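Local structure of lasso peptide isopeptidase AtxE2 (Asticcacaulis excentricus, 5TXE) at residues Q276-P281 and T480-Q485; T282-R287 and Q302-M307; E292-D297 and D337-V342. The protein hydrolyses the isopeptide bonds of the lasso peptides astexin-2 and astexin-3, recognising their threaded shape and converting them to linear peptides. The protein carries 1 engineered substitution. All blocks are in the same frame, centred on the assembly; numbering follows the deposited sequence.

Interaction 1. Residues Q276-P281 and T480-Q485; sequences QNINAP and TSPIAQ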
ATOM      1  N   GLN A 276      -1.242 -27.161  -5.242  1.00 99.59           N
ATOM      2  CA  GLN A 276      -2.407 -26.463  -5.813  1.00103.10           C
ATOM      3  C   GLN A 276      -3.126 -25.600  -4.796  1.00101.28           C
ATOM      4  O   GLN A 276      -3.515 -24.494  -5.138  1.00104.33           O
ATOM      5  CB  GLN A 276      -3.458 -27.416  -6.390  1.00105.01           C
ATOM      6  CG  GLN A 276      -3.174 -27.829  -7.806  1.00108.99           C
ATOM      7  CD  GLN A 276      -1.987 -28.753  -7.859  1.00116.11           C
ATOM      8  OE1 GLN A 276      -1.879 -29.677  -7.048  1.00111.09           O
ATOM      9  NE2 GLN A 276      -1.064 -28.488  -8.778  1.00117.17           N
ATOM     10  N   ASN A 277      -3.321 -26.120  -3.576  1.00 87.80           N
ATOM     11  CA  ASN A 277      -4.048 -25.417  -2.514  1.00 73.97           C
ATOM     12  C   ASN A 277      -3.285 -24.200  -2.016  1.00 72.36           C
ATOM     13  O   ASN A 277      -2.353 -24.311  -1.245  1.00 79.65           O
ATOM     14  CB  ASN A 277      -4.352 -26.333  -1.331  1.00 70.98           C
ATOM     15  CG  ASN A 277      -5.131 -25.633  -0.239  1.00 69.06           C
ATOM     16  OD1 ASN A 277      -5.482 -24.446  -0.341  1.00 76.62           O
ATOM     17  ND2 ASN A 277      -5.432 -26.361   0.801  1.00 58.72           N
ATOM     18  N   ILE A 278      -3.714 -23.018  -2.436  1.00 70.38           N
ATOM     19  CA  ILE A 278      -3.018 -21.777  -2.079  1.00 63.68           C
ATOM     20  C   ILE A 278      -3.090 -21.433  -0.575  1.00 54.40           C
ATOM     21  O   ILE A 278      -2.389 -20.572  -0.109  1.00 56.05           O
ATOM     22  CB  ILE A 278      -3.547 -20.560  -2.894  1.00 71.21           C
ATOM     23  CG1 ILE A 278      -4.986 -20.201  -2.455  1.00 74.16           C
ATOM     24  CG2 ILE A 278      -3.453 -20.830  -4.399  1.00 70.27           C
ATOM     25  CD1 ILE A 278      -5.589 -18.998  -3.149  1.00 72.94           C
ATOM     26  N   ASN A 279      -3.959 -22.064   0.187  1.00 49.01           N
ATOM     27  CA  ASN A 279      -4.062 -21.716   1.595  1.00 49.54           C
ATOM     28  C   ASN A 279      -3.380 -22.695   2.494  1.00 49.46           C
ATOM     29  O   ASN A 279      -3.320 -22.493   3.694  1.00 48.84           O
ATOM     30  CB  ASN A 279      -5.524 -21.564   1.985  1.00 53.58           C
ATOM     31  CG  ASN A 279      -6.197 -20.429   1.207  1.00 57.64           C
ATOM     32  OD1 ASN A 279      -5.521 -19.470   0.787  1.00 51.90           O
ATOM     33  ND2 ASN A 279      -7.508 -20.558   0.965  1.00 54.59           N
ATOM     34  N   ALA A 280      -2.840 -23.752   1.909  1.00 57.01           N
ATOM     35  CA  ALA A 280      -1.984 -24.652   2.649  1.00 56.33           C
ATOM     36  C   ALA A 280      -0.709 -23.900   2.987  1.00 46.39           C
ATOM     37  O   ALA A 280      -0.129 -23.180   2.167  1.00 40.76           O
ATOM     38  CB  ALA A 280      -1.658 -25.906   1.846  1.00 60.80           C
ATOM     39  N   PRO A 281      -0.267 -24.069   4.212  1.00 45.27           N
ATOM     40  CA  PRO A 281       0.977 -23.451   4.651  1.00 44.04           C
ATOM     41  C   PRO A 281       2.195 -23.983   3.885  1.00 45.19           C
ATOM     42  O   PRO A 281       2.213 -25.134   3.454  1.00 40.27           O
ATOM     43  CB  PRO A 281       1.042 -23.814   6.138  1.00 42.01           C
ATOM     44  CG  PRO A 281       0.260 -25.071   6.244  1.00 45.38           C
ATOM     45  CD  PRO A 281      -0.806 -25.036   5.184  1.00 46.89           C
ATOM     46  N   THR A 480      -7.841 -23.394  -5.464  1.00 71.23           N
ATOM     47  CA  THR A 480      -6.738 -23.526  -6.422  1.00 72.13           C
ATOM     48  C   THR A 480      -6.386 -22.192  -7.056  1.00 76.76           C
ATOM     49  O   THR A 480      -5.388 -22.103  -7.781  1.00 68.00           O
ATOM     50  CB  THR A 480      -7.062 -24.547  -7.540  1.00 79.10           C
ATOM     51  OG1 THR A 480      -8.082 -24.035  -8.403  1.00 76.91           O
ATOM     52  CG2 THR A 480      -7.536 -25.879  -6.939  1.00 78.39           C
ATOM     53  N   SER A 481      -7.196 -21.161  -6.779  1.00 68.33           N
ATOM     54  CA  SER A 481      -6.989 -19.838  -7.370  1.00 66.94           C
ATOM     55  C   SER A 481      -7.439 -18.729  -6.433  1.00 67.49           C
ATOM     56  O   SER A 481      -8.459 -18.865  -5.775  1.00 56.64           O
ATOM     57  CB  SER A 481      -7.802 -19.748  -8.652  1.00 72.81           C
ATOM     58  OG  SER A 481      -7.838 -18.428  -9.143  1.00 76.78           O
ATOM     59  N   PRO A 482      -6.689 -17.608  -6.366  1.00 74.00           N
ATOM     60  CA  PRO A 482      -7.168 -16.489  -5.516  1.00 73.06           C
ATOM     61  C   PRO A 482      -8.466 -15.861  -6.077  1.00 62.50           C
ATOM     62  O   PRO A 482      -9.257 -15.287  -5.314  1.00 48.18           O
ATOM     63  CB  PRO A 482      -5.993 -15.489  -5.528  1.00 73.34           C
ATOM     64  CG  PRO A 482      -5.212 -15.816  -6.767  1.00 76.37           C
ATOM     65  CD  PRO A 482      -5.402 -17.294  -7.017  1.00 76.90           C
ATOM     66  N   ILE A 483      -8.699 -16.056  -7.379  1.00 56.48           N
ATOM     67  CA  ILE A 483      -9.915 -15.601  -8.050  1.00 58.74           C
ATOM     68  C   ILE A 483     -11.110 -16.469  -7.586  1.00 54.30           C
ATOM     69  O   ILE A 483     -12.163 -15.920  -7.235  1.00 61.92           O
ATOM     70  CB  ILE A 483      -9.767 -15.569  -9.600  1.00 56.50           C
ATOM     71  CG1 ILE A 483      -8.514 -14.751  -9.983  1.00 61.67           C
ATOM     72  CG2 ILE A 483     -11.019 -14.972 -10.256  1.00 54.83           C
ATOM     73  CD1 ILE A 483      -8.259 -14.636 -11.472  1.00 61.56           C
ATOM     74  N   ALA A 484     -10.947 -17.786  -7.537  1.00 45.75           N
ATOM     75  CA  ALA A 484     -12.006 -18.645  -6.990  1.00 49.45           C
ATOM     76  C   ALA A 484     -12.293 -18.403  -5.495  1.00 47.25           C
ATOM     77  O   ALA A 484     -13.416 -18.578  -5.023  1.00 41.67           O
ATOM     78  CB  ALA A 484     -11.680 -20.117  -7.210  1.00 49.71           C
ATOM     79  N   GLN A 485     -11.266 -18.021  -4.749  1.00 44.89           N
ATOM     80  CA  GLN A 485     -11.445 -17.783  -3.331  1.00 43.74           C
ATOM     81  C   GLN A 485     -12.311 -16.552  -3.167  1.00 40.21           C
ATOM     82  O   GLN A 485     -13.228 -16.527  -2.322  1.00 36.20           O
ATOM     83  CB  GLN A 485     -10.096 -17.526  -2.632  1.00 43.82           C
ATOM     84  CG  GLN A 485     -10.187 -17.438  -1.111  1.00 45.32           C
ATOM     85  CD  GLN A 485      -8.824 -17.194  -0.462  1.00 51.27           C
ATOM     86  OE1 GLN A 485      -7.876 -17.970  -0.631  1.00 48.91           O
ATOM     87  NE2 GLN A 485      -8.729 -16.124   0.296  1.00 50.33           N
TER

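Interaction 2. Residues T282-R287 and Q302-M307; sequences TTLVAR and QNITRM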
ATOM      1  N   THR A 282       3.184 -23.124   3.673  1.00 41.81           N
ATOM      2  CA  THR A 282       4.411 -23.537   3.042  1.00 38.10           C
ATOM      3  C   THR A 282       5.328 -23.934   4.142  1.00 37.35           C
ATOM      4  O   THR A 282       5.158 -23.488   5.297  1.00 32.02           O
ATOM      5  CB  THR A 282       5.078 -22.394   2.248  1.00 39.22           C
ATOM      6  OG1 THR A 282       5.609 -21.409   3.151  1.00 41.97           O
ATOM      7  CG2 THR A 282       4.089 -21.770   1.321  1.00 42.87           C
ATOM      8  N   THR A 283       6.299 -24.763   3.764  1.00 34.96           N
ATOM      9  CA  THR A 283       7.286 -25.301   4.661  1.00 43.56           C
ATOM     10  C   THR A 283       8.649 -25.167   3.972  1.00 40.44           C
ATOM     11  O   THR A 283       8.763 -25.453   2.787  1.00 38.05           O
ATOM     12  CB  THR A 283       7.038 -26.818   4.934  1.00 49.45           C
ATOM     13  OG1 THR A 283       5.739 -27.017   5.513  1.00 55.43           O
ATOM     14  CG2 THR A 283       8.043 -27.339   5.890  1.00 53.17           C
ATOM     15  N   LEU A 284       9.661 -24.799   4.744  1.00 36.21           N
ATOM     16  CA  LEU A 284      11.031 -24.852   4.320  1.00 39.61           C
ATOM     17  C   LEU A 284      11.489 -26.266   3.919  1.00 44.62           C
ATOM     18  O   LEU A 284      11.287 -27.223   4.684  1.00 45.93           O
ATOM     19  CB  LEU A 284      11.901 -24.455   5.466  1.00 36.08           C
ATOM     20  CG  LEU A 284      13.376 -24.336   5.120  1.00 36.17           C
ATOM     21  CD1 LEU A 284      13.604 -23.222   4.124  1.00 37.71           C
ATOM     22  CD2 LEU A 284      14.139 -24.053   6.389  1.00 38.13           C
ATOM     23  N   VAL A 285      12.111 -26.373   2.749  1.00 43.21           N
ATOM     24  CA  VAL A 285      12.703 -27.643   2.268  1.00 52.16           C
ATOM     25  C   VAL A 285      14.181 -27.454   1.884  1.00 52.21           C
ATOM     26  O   VAL A 285      14.603 -26.374   1.453  1.00 46.64           O
ATOM     27  CB  VAL A 285      11.947 -28.331   1.111  1.00 56.67           C
ATOM     28  CG1 VAL A 285      10.436 -28.231   1.275  1.00 59.77           C
ATOM     29  CG2 VAL A 285      12.353 -27.767  -0.220  1.00 63.24           C
ATOM     30  N   ALA A 286      14.956 -28.506   2.113  1.00 48.45           N
ATOM     31  CA  ALA A 286      16.371 -28.529   1.803  1.00 46.69           C
ATOM     32  C   ALA A 286      16.707 -29.689   0.835  1.00 48.61           C
ATOM     33  O   ALA A 286      16.285 -30.835   1.071  1.00 46.11           O
ATOM     34  CB  ALA A 286      17.158 -28.659   3.082  1.00 45.79           C
ATOM     35  N   ARG A 287      17.425 -29.369  -0.245  1.00 38.96           N
ATOM     36  CA  ARG A 287      17.935 -30.345  -1.206  1.00 44.59           C
ATOM     37  C   ARG A 287      19.462 -30.255  -1.251  1.00 41.76           C
ATOM     38  O   ARG A 287      19.990 -29.160  -1.456  1.00 36.63           O
ATOM     39  CB  ARG A 287      17.388 -30.053  -2.605  1.00 48.54           C
ATOM     40  CG  ARG A 287      15.878 -30.124  -2.759  1.00 55.44           C
ATOM     41  CD  ARG A 287      15.421 -29.627  -4.139  1.00 68.65           C
ATOM     42  NE  ARG A 287      16.170 -30.280  -5.216  1.00 75.70           N
ATOM     43  CZ  ARG A 287      15.825 -31.406  -5.849  1.00 90.95           C
ATOM     44  NH1 ARG A 287      14.695 -32.061  -5.553  1.00 83.12           N
ATOM     45  NH2 ARG A 287      16.629 -31.877  -6.811  1.00100.87           N
ATOM     46  N   GLN A 302       7.220 -22.550   8.899  1.00 43.38           N
ATOM     47  CA  GLN A 302       5.988 -22.324   8.104  1.00 42.35           C
ATOM     48  C   GLN A 302       5.780 -20.891   7.705  1.00 39.07           C
ATOM     49  O   GLN A 302       5.945 -19.978   8.517  1.00 35.20           O
ATOM     50  CB  GLN A 302       4.733 -22.774   8.859  1.00 50.32           C
ATOM     51  CG  GLN A 302       4.777 -24.237   9.296  1.00 58.53           C
ATOM     52  CD  GLN A 302       3.457 -24.916   9.143  1.00 63.50           C
ATOM     53  OE1 GLN A 302       2.410 -24.482   9.677  1.00 60.45           O
ATOM     54  NE2 GLN A 302       3.480 -25.975   8.374  1.00 69.42           N
ATOM     55  N   ASN A 303       5.390 -20.726   6.452  1.00 38.73           N
ATOM     56  CA  ASN A 303       4.997 -19.455   5.871  1.00 40.92           C
ATOM     57  C   ASN A 303       6.085 -18.382   5.934  1.00 39.92           C
ATOM     58  O   ASN A 303       5.859 -17.226   6.225  1.00 42.79           O
ATOM     59  CB  ASN A 303       3.672 -19.024   6.473  1.00 42.76           C
ATOM     60  CG  ASN A 303       2.530 -19.913   6.000  1.00 44.39           C
ATOM     61  OD1 ASN A 303       2.391 -20.218   4.800  1.00 43.14           O
ATOM     62  ND2 ASN A 303       1.761 -20.401   6.945  1.00 45.05           N
ATOM     63  N   ILE A 304       7.286 -18.792   5.571  1.00 37.41           N
ATOM     64  CA  ILE A 304       8.418 -17.897   5.491  1.00 33.72           C
ATOM     65  C   ILE A 304       8.127 -16.834   4.450  1.00 30.34           C
ATOM     66  O   ILE A 304       7.574 -17.114   3.399  1.00 33.74           O
ATOM     67  CB  ILE A 304       9.707 -18.696   5.153  1.00 35.69           C
ATOM     68  CG1 ILE A 304      10.066 -19.529   6.387  1.00 38.19           C
ATOM     69  CG2 ILE A 304      10.874 -17.787   4.746  1.00 34.54           C
ATOM     70  CD1 ILE A 304      11.118 -20.597   6.158  1.00 40.40           C
ATOM     71  N   THR A 305       8.535 -15.609   4.728  1.00 32.00           N
ATOM     72  CA  THR A 305       8.382 -14.511   3.739  1.00 34.09           C
ATOM     73  C   THR A 305       9.689 -14.034   3.099  1.00 32.22           C
ATOM     74  O   THR A 305       9.675 -13.309   2.127  1.00 31.01           O
ATOM     75  CB  THR A 305       7.668 -13.330   4.376  1.00 31.91           C
ATOM     76  OG1 THR A 305       8.312 -13.032   5.617  1.00 31.89           O
ATOM     77  CG2 THR A 305       6.205 -13.692   4.627  1.00 32.81           C
ATOM     78  N   ARG A 306      10.812 -14.422   3.666  1.00 31.82           N
ATOM     79  CA  ARG A 306      12.082 -13.992   3.145  1.00 34.74           C
ATOM     80  C   ARG A 306      13.163 -14.868   3.745  1.00 31.51           C
ATOM     81  O   ARG A 306      13.176 -15.076   4.950  1.00 34.19           O
ATOM     82  CB  ARG A 306      12.361 -12.524   3.550  1.00 33.09           C
ATOM     83  CG  ARG A 306      12.890 -11.656   2.429  1.00 38.38           C
ATOM     84  CD  ARG A 306      14.168 -12.196   1.813  1.00 41.44           C
ATOM     85  NE  ARG A 306      14.777 -11.245   0.889  1.00 43.26           N
ATOM     86  CZ  ARG A 306      15.847 -11.504   0.114  1.00 49.85           C
ATOM     87  NH1 ARG A 306      16.467 -12.692   0.140  1.00 44.38           N
ATOM     88  NH2 ARG A 306      16.328 -10.553  -0.701  1.00 42.46           N
ATOM     89  N   MET A 307      14.110 -15.316   2.927  1.00 36.17           N
ATOM     90  CA  MET A 307      15.292 -16.023   3.482  1.00 38.42           C
ATOM     91  C   MET A 307      16.646 -15.552   2.893  1.00 36.76           C
ATOM     92  O   MET A 307      16.702 -15.039   1.789  1.00 32.66           O
ATOM     93  CB  MET A 307      15.102 -17.504   3.236  1.00 38.52           C
ATOM     94  CG  MET A 307      15.247 -17.918   1.785  1.00 38.69           C
ATOM     95  SD  MET A 307      15.186 -19.706   1.541  1.00 40.34           S
ATOM     96  CE  MET A 307      13.535 -20.111   2.087  1.00 43.99           C
TER
HETATM   97  O   HOH W   1       7.668 -21.545   4.499  1.00 30.24           O
HETATM   98  O   HOH W   2       6.048 -19.058   2.090  1.00 38.53           O

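Interaction 3. Residues E292-D297 and D337-V342; sequences EPVRCD and DALKPV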
ATOM      1  N   GLU A 292      17.053 -35.903  -2.751  1.00 43.75           N
ATOM      2  CA  GLU A 292      15.666 -35.756  -2.311  1.00 45.15           C
ATOM      3  C   GLU A 292      15.457 -34.534  -1.449  1.00 41.87           C
ATOM      4  O   GLU A 292      16.280 -34.238  -0.593  1.00 36.67           O
ATOM      5  CB  GLU A 292      15.255 -36.972  -1.483  1.00 47.94           C
ATOM      6  CG  GLU A 292      15.656 -38.305  -2.136  1.00 57.35           C
ATOM      7  CD  GLU A 292      15.296 -38.370  -3.615  1.00 58.36           C
ATOM      8  OE1 GLU A 292      14.163 -37.994  -3.965  1.00 62.49           O
ATOM      9  OE2 GLU A 292      16.127 -38.790  -4.426  1.00 60.54           O
ATOM     10  N   PRO A 293      14.331 -33.834  -1.641  1.00 46.21           N
ATOM     11  CA  PRO A 293      14.039 -32.770  -0.683  1.00 47.24           C
ATOM     12  C   PRO A 293      13.779 -33.299   0.736  1.00 43.39           C
ATOM     13  O   PRO A 293      13.117 -34.264   0.898  1.00 43.96           O
ATOM     14  CB  PRO A 293      12.776 -32.119  -1.258  1.00 51.61           C
ATOM     15  CG  PRO A 293      12.208 -33.084  -2.253  1.00 53.29           C
ATOM     16  CD  PRO A 293      13.343 -33.913  -2.743  1.00 50.36           C
ATOM     17  N   VAL A 294      14.340 -32.677   1.739  1.00 44.33           N
ATOM     18  CA  VAL A 294      13.944 -32.934   3.084  1.00 47.97           C
ATOM     19  C   VAL A 294      13.097 -31.748   3.626  1.00 54.98           C
ATOM     20  O   VAL A 294      13.605 -30.613   3.679  1.00 49.35           O
ATOM     21  CB  VAL A 294      15.177 -33.104   3.976  1.00 47.45           C
ATOM     22  CG1 VAL A 294      14.747 -33.343   5.427  1.00 49.43           C
ATOM     23  CG2 VAL A 294      16.041 -34.243   3.458  1.00 48.26           C
ATOM     24  N   ARG A 295      11.846 -32.027   4.053  1.00 56.62           N
ATOM     25  CA  ARG A 295      10.944 -31.044   4.677  1.00 53.50           C
ATOM     26  C   ARG A 295      11.242 -30.834   6.125  1.00 51.69           C
ATOM     27  O   ARG A 295      11.255 -31.788   6.873  1.00 61.75           O
ATOM     28  CB  ARG A 295       9.503 -31.516   4.657  1.00 62.71           C
ATOM     29  CG  ARG A 295       8.798 -31.356   3.350  1.00 68.24           C
ATOM     30  CD  ARG A 295       7.333 -31.738   3.533  1.00 76.23           C
ATOM     31  NE  ARG A 295       6.508 -30.593   3.203  1.00 83.19           N
ATOM     32  CZ  ARG A 295       6.449 -30.039   1.991  1.00 85.17           C
ATOM     33  NH1 ARG A 295       7.137 -30.533   0.966  1.00 75.81           N
ATOM     34  NH2 ARG A 295       5.694 -28.975   1.801  1.00 97.14           N
ATOM     35  N   CYS A 296      11.437 -29.576   6.531  1.00 54.49           N
ATOM     36  CA  CYS A 296      11.528 -29.201   7.953  1.00 55.83           C
ATOM     37  C   CYS A 296      10.171 -29.381   8.591  1.00 60.21           C
ATOM     38  O   CYS A 296       9.153 -28.997   8.003  1.00 52.85           O
ATOM     39  CB  CYS A 296      11.936 -27.754   8.060  1.00 56.00           C
ATOM     40  SG  CYS A 296      11.988 -27.085   9.721  1.00 54.55           S
ATOM     41  N   ASP A 297      10.118 -29.973   9.775  1.00 67.39           N
ATOM     42  CA  ASP A 297       8.830 -30.276  10.439  0.50 72.04           C
ATOM     43  C   ASP A 297       8.405 -29.127  11.367  1.00 74.02           C
ATOM     44  O   ASP A 297       7.208 -28.854  11.542  1.00 76.89           O
ATOM     45  CB  ASP A 297       8.870 -31.641  11.179  0.50 68.63           C
ATOM     46  CG  ASP A 297       9.263 -31.523  12.646  0.50 62.34           C
ATOM     47  OD1 ASP A 297      10.442 -31.227  12.921  0.50 57.35           O
ATOM     48  OD2 ASP A 297       8.388 -31.745  13.517  0.50 53.20           O
ATOM     49  N   ASP A 337      23.539 -27.196   8.463  1.00 60.90           N
ATOM     50  CA  ASP A 337      23.678 -28.654   8.599  1.00 75.00           C
ATOM     51  C   ASP A 337      22.353 -29.375   8.872  1.00 73.42           C
ATOM     52  O   ASP A 337      22.136 -30.476   8.408  1.00 73.59           O
ATOM     53  CB  ASP A 337      24.653 -28.968   9.752  1.00 79.30           C
ATOM     54  CG  ASP A 337      26.117 -28.696   9.378  1.00 89.33           C
ATOM     55  OD1 ASP A 337      26.406 -28.545   8.159  1.00 86.70           O
ATOM     56  OD2 ASP A 337      26.977 -28.657  10.298  1.00 87.89           O
ATOM     57  N   ALA A 338      21.486 -28.745   9.651  1.00 70.07           N
ATOM     58  CA  ALA A 338      20.281 -29.377  10.154  1.00 67.12           C
ATOM     59  C   ALA A 338      19.052 -28.510   9.860  1.00 64.45           C
ATOM     60  O   ALA A 338      19.132 -27.540   9.097  1.00 63.14           O
ATOM     61  CB  ALA A 338      20.436 -29.609  11.653  1.00 61.33           C
ATOM     62  N   LEU A 339      17.928 -28.878  10.474  1.00 61.21           N
ATOM     63  CA  LEU A 339      16.654 -28.153  10.353  1.00 55.97           C
ATOM     64  C   LEU A 339      16.076 -27.779  11.718  1.00 49.68           C
ATOM     65  O   LEU A 339      14.957 -28.168  12.066  1.00 50.89           O
ATOM     66  CB  LEU A 339      15.665 -28.983   9.572  1.00 55.61           C
ATOM     67  CG  LEU A 339      16.150 -29.184   8.141  1.00 56.53           C
ATOM     68  CD1 LEU A 339      15.264 -30.180   7.426  1.00 54.88           C
ATOM     69  CD2 LEU A 339      16.173 -27.872   7.358  1.00 59.25           C
ATOM     70  N   LYS A 340      16.872 -27.010  12.457  1.00 46.36           N
ATOM     71  CA  LYS A 340      16.557 -26.539  13.801  1.00 52.55           C
ATOM     72  C   LYS A 340      16.640 -25.010  13.902  1.00 49.65           C
ATOM     73  O   LYS A 340      17.592 -24.489  14.464  1.00 48.07           O
ATOM     74  CB  LYS A 340      17.566 -27.127  14.818  1.00 57.18           C
ATOM     75  CG  LYS A 340      17.270 -28.518  15.388  1.00 67.54           C
ATOM     76  CD  LYS A 340      15.846 -29.049  15.225  1.00 71.38           C
ATOM     77  CE  LYS A 340      15.585 -30.194  16.197  1.00 78.98           C
ATOM     78  NZ  LYS A 340      14.249 -30.809  15.966  1.00 80.11           N
ATOM     79  N   PRO A 341      15.642 -24.283  13.390  1.00 46.54           N
ATOM     80  CA  PRO A 341      15.701 -22.821  13.472  1.00 42.13           C
ATOM     81  C   PRO A 341      15.509 -22.304  14.869  1.00 41.72           C
ATOM     82  O   PRO A 341      14.754 -22.860  15.621  1.00 42.11           O
ATOM     83  CB  PRO A 341      14.580 -22.360  12.571  1.00 48.18           C
ATOM     84  CG  PRO A 341      13.717 -23.539  12.367  1.00 48.93           C
ATOM     85  CD  PRO A 341      14.526 -24.770  12.586  1.00 44.38           C
ATOM     86  N   VAL A 342      16.254 -21.262  15.214  1.00 43.77           N
ATOM     87  CA  VAL A 342      16.138 -20.576  16.487  1.00 49.85           C
ATOM     88  C   VAL A 342      15.743 -19.101  16.270  1.00 47.00           C
ATOM     89  O   VAL A 342      16.353 -18.393  15.459  1.00 48.60           O
ATOM     90  CB  VAL A 342      17.475 -20.633  17.236  1.00 51.98           C
ATOM     91  CG1 VAL A 342      17.377 -19.894  18.564  1.00 52.98           C
ATOM     92  CG2 VAL A 342      17.858 -22.095  17.462  1.00 57.90           C
TER

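Interaction 1. Residues Q276-P281 and T480-Q485
Asn279 and Gln485 show how two amides can meet without lying flat against each other: their planes are turned 62° apart. Asn279 ND2 gives a hydrogen bond to Gln485 OE1 over 3.1 Å. The oxygen lies in the plane of the Asn279 amide, whereas the nitrogen stands well above the carbonyl plane of Gln485 and does not follow a lone pair. The bond is bent, at 147°, and Asn279 OD1 comes within 3.1 Å of the same Gln485 OE1, an approach of two acceptors that probably offsets part of the gain. ND2 also bonds to the backbone carbonyl of Gln477, its stronger partner, while Gln485 NE2 is held by Glu489. With an alanine here both bonds of ND2 go, which is likely to leave the Gln477 carbonyl and Gln485 OE1 without this donor.

Beside the amides, Ile278 points its CD1 at the start of helix 482-490, 3.7 Å from Pro482 N and 3.6 Å from Gln485 OE1. Its CG1 sits between the backbone N and carbonyl carbon (chi1 69°), which, with the chain extended beyond CG1, carries CD1 to the helix start. The two segments are a tight turn and a helix start: Asn277 OD1 receives Asn279 N in an Asx turn inside a type I beta turn, and Ser481 OG caps the helix by accepting Ile483 N. They join a loop of the beta-propeller to the alpha/beta-hydrolase domain near the substrate, since Pro482 packs on the bound astexin-3 peptide. Farther out, the Gln276 carbonyl oxygen rests 3.6 Å from Thr480 CA.

Interaction 2. Residues T282-R287 and Q302-M307
The side-chain amide of Asn303 receives Thr282 from above its plane: Thr282 N donates to Asn303 OD1 over 3.2 Å in a nearly straight bond (167°), yet stands 55° out of the amide's carbonyl plane. The peptide carbonyl of Thr282 is used in a similar way, its oxygen receiving Asn303 N at 3.0 Å from above the carbonyl plane. The CA-H of Gln302 leans on that same oxygen, Gln302 CA to Thr282 O being 3.2 Å. The NE2 end of the Gln302 amide approaches Thr283 OG1, though only to 3.8 Å. One residue thus grips Thr282 through both its backbone N-H and its side-chain oxygen, and Thr282 replies with both its N and its O. Asn303 adopts a left-handed backbone conformation here.

Two waters fill in where the backbones part. Thr282 OG1, which its first torsion (71°) places between the backbone N and carbonyl carbon, bonds to the water that donates to Ile304 O over 2.8 Å, and so serves the Ile304 backbone through solvent. The other water accepts from Ile304 N, but its approach to OG1 is unusually short and that link less certain. Beyond them the contact turns apolar. Leu284 CB meets Ile304 CD1 at 4.0 Å. Leu284 CD1 meets Met307 CE at 3.7 Å.

Thr283 and Gln302 form a single beta bridge, after which the strands separate into consecutive blades of the propeller. Strand 283-288 continues between 266-271 and 294-295, while 304-310 pairs with 315-322, whose Leu316 and Phe318 cover Leu284, Ile304 and Met307.

Interaction 3. Residues E292-D297 and D337-V342
Leu339 pushes one methyl into the angle between Val294 and Cys296. Its CD1 lies 3.8 Å from Val294 CG1 and 3.9 Å from Cys296 CA, so a single branch touches a side chain and the backbone at once. Leu339 CB, nearer the root of the side chain, rests 4.1 Å from Cys296 SG, and the sulfur is also 3.9 Å from the Leu339 carbonyl oxygen. Pro341 adds a looser touch, its ring atom CD standing 4.5 Å from Cys296 SG. The contact is made by van der Waals packing, with side chains from both segments pointing at each other and those of Val294 and Leu339 crossing at a slant.

The side-chain torsions explain the fit. With CG1 of Val294 lying opposite its backbone N (chi1 179°), that methyl is the one offered to Leu339. The leucine extends CD1 away from its own CA (chi2 172°), which carries it in between its two partners.

The second shell holds the cysteine by covalent and backbone bonds and the leucine by packing. Cys296 SG is tied to Cys301 in a disulfide seen in this structure, and the backbones of Val294 and Cys296 bond to Ala286 and Leu284 of strand 283-288. On the other side, Met334 of strand 328-335 supports Leu339 and, with Tyr332, Pro341; the proline also lies against Ala300 and Cys301. Lys340, next to both, reaches Glu298 in a salt bridge.

This is a join between adjacent blades of a beta-propeller at their outer edges: the short edge strand 294-295 of one blade, with the disulfide-bonded Cys296 just after it, meets the loop that leads into edge strand 342-347 of the next, away from the catalytic residues and the astexin-binding residues.

In the fold
Following the chain from the N terminus, the loop at 276-281 comes first, then strand 283-288 and the short strand 294-295 complete one propeller blade. Interaction 2 closes a small loop when 302-307 returns to 282-287 at the start of the next blade. Interaction 3 closes a longer one, from 292-297 to 337-342, and crosses interaction 2 because their segments alternate along the chain; the two share the sheet in which 283-288 and 294-295 are neighbours. Interaction 1 closes last, at 480-485, and encloses both others. Interactions 2 and 3 tie blade to blade, whereas interaction 1 ties the propeller to the hydrolase domain.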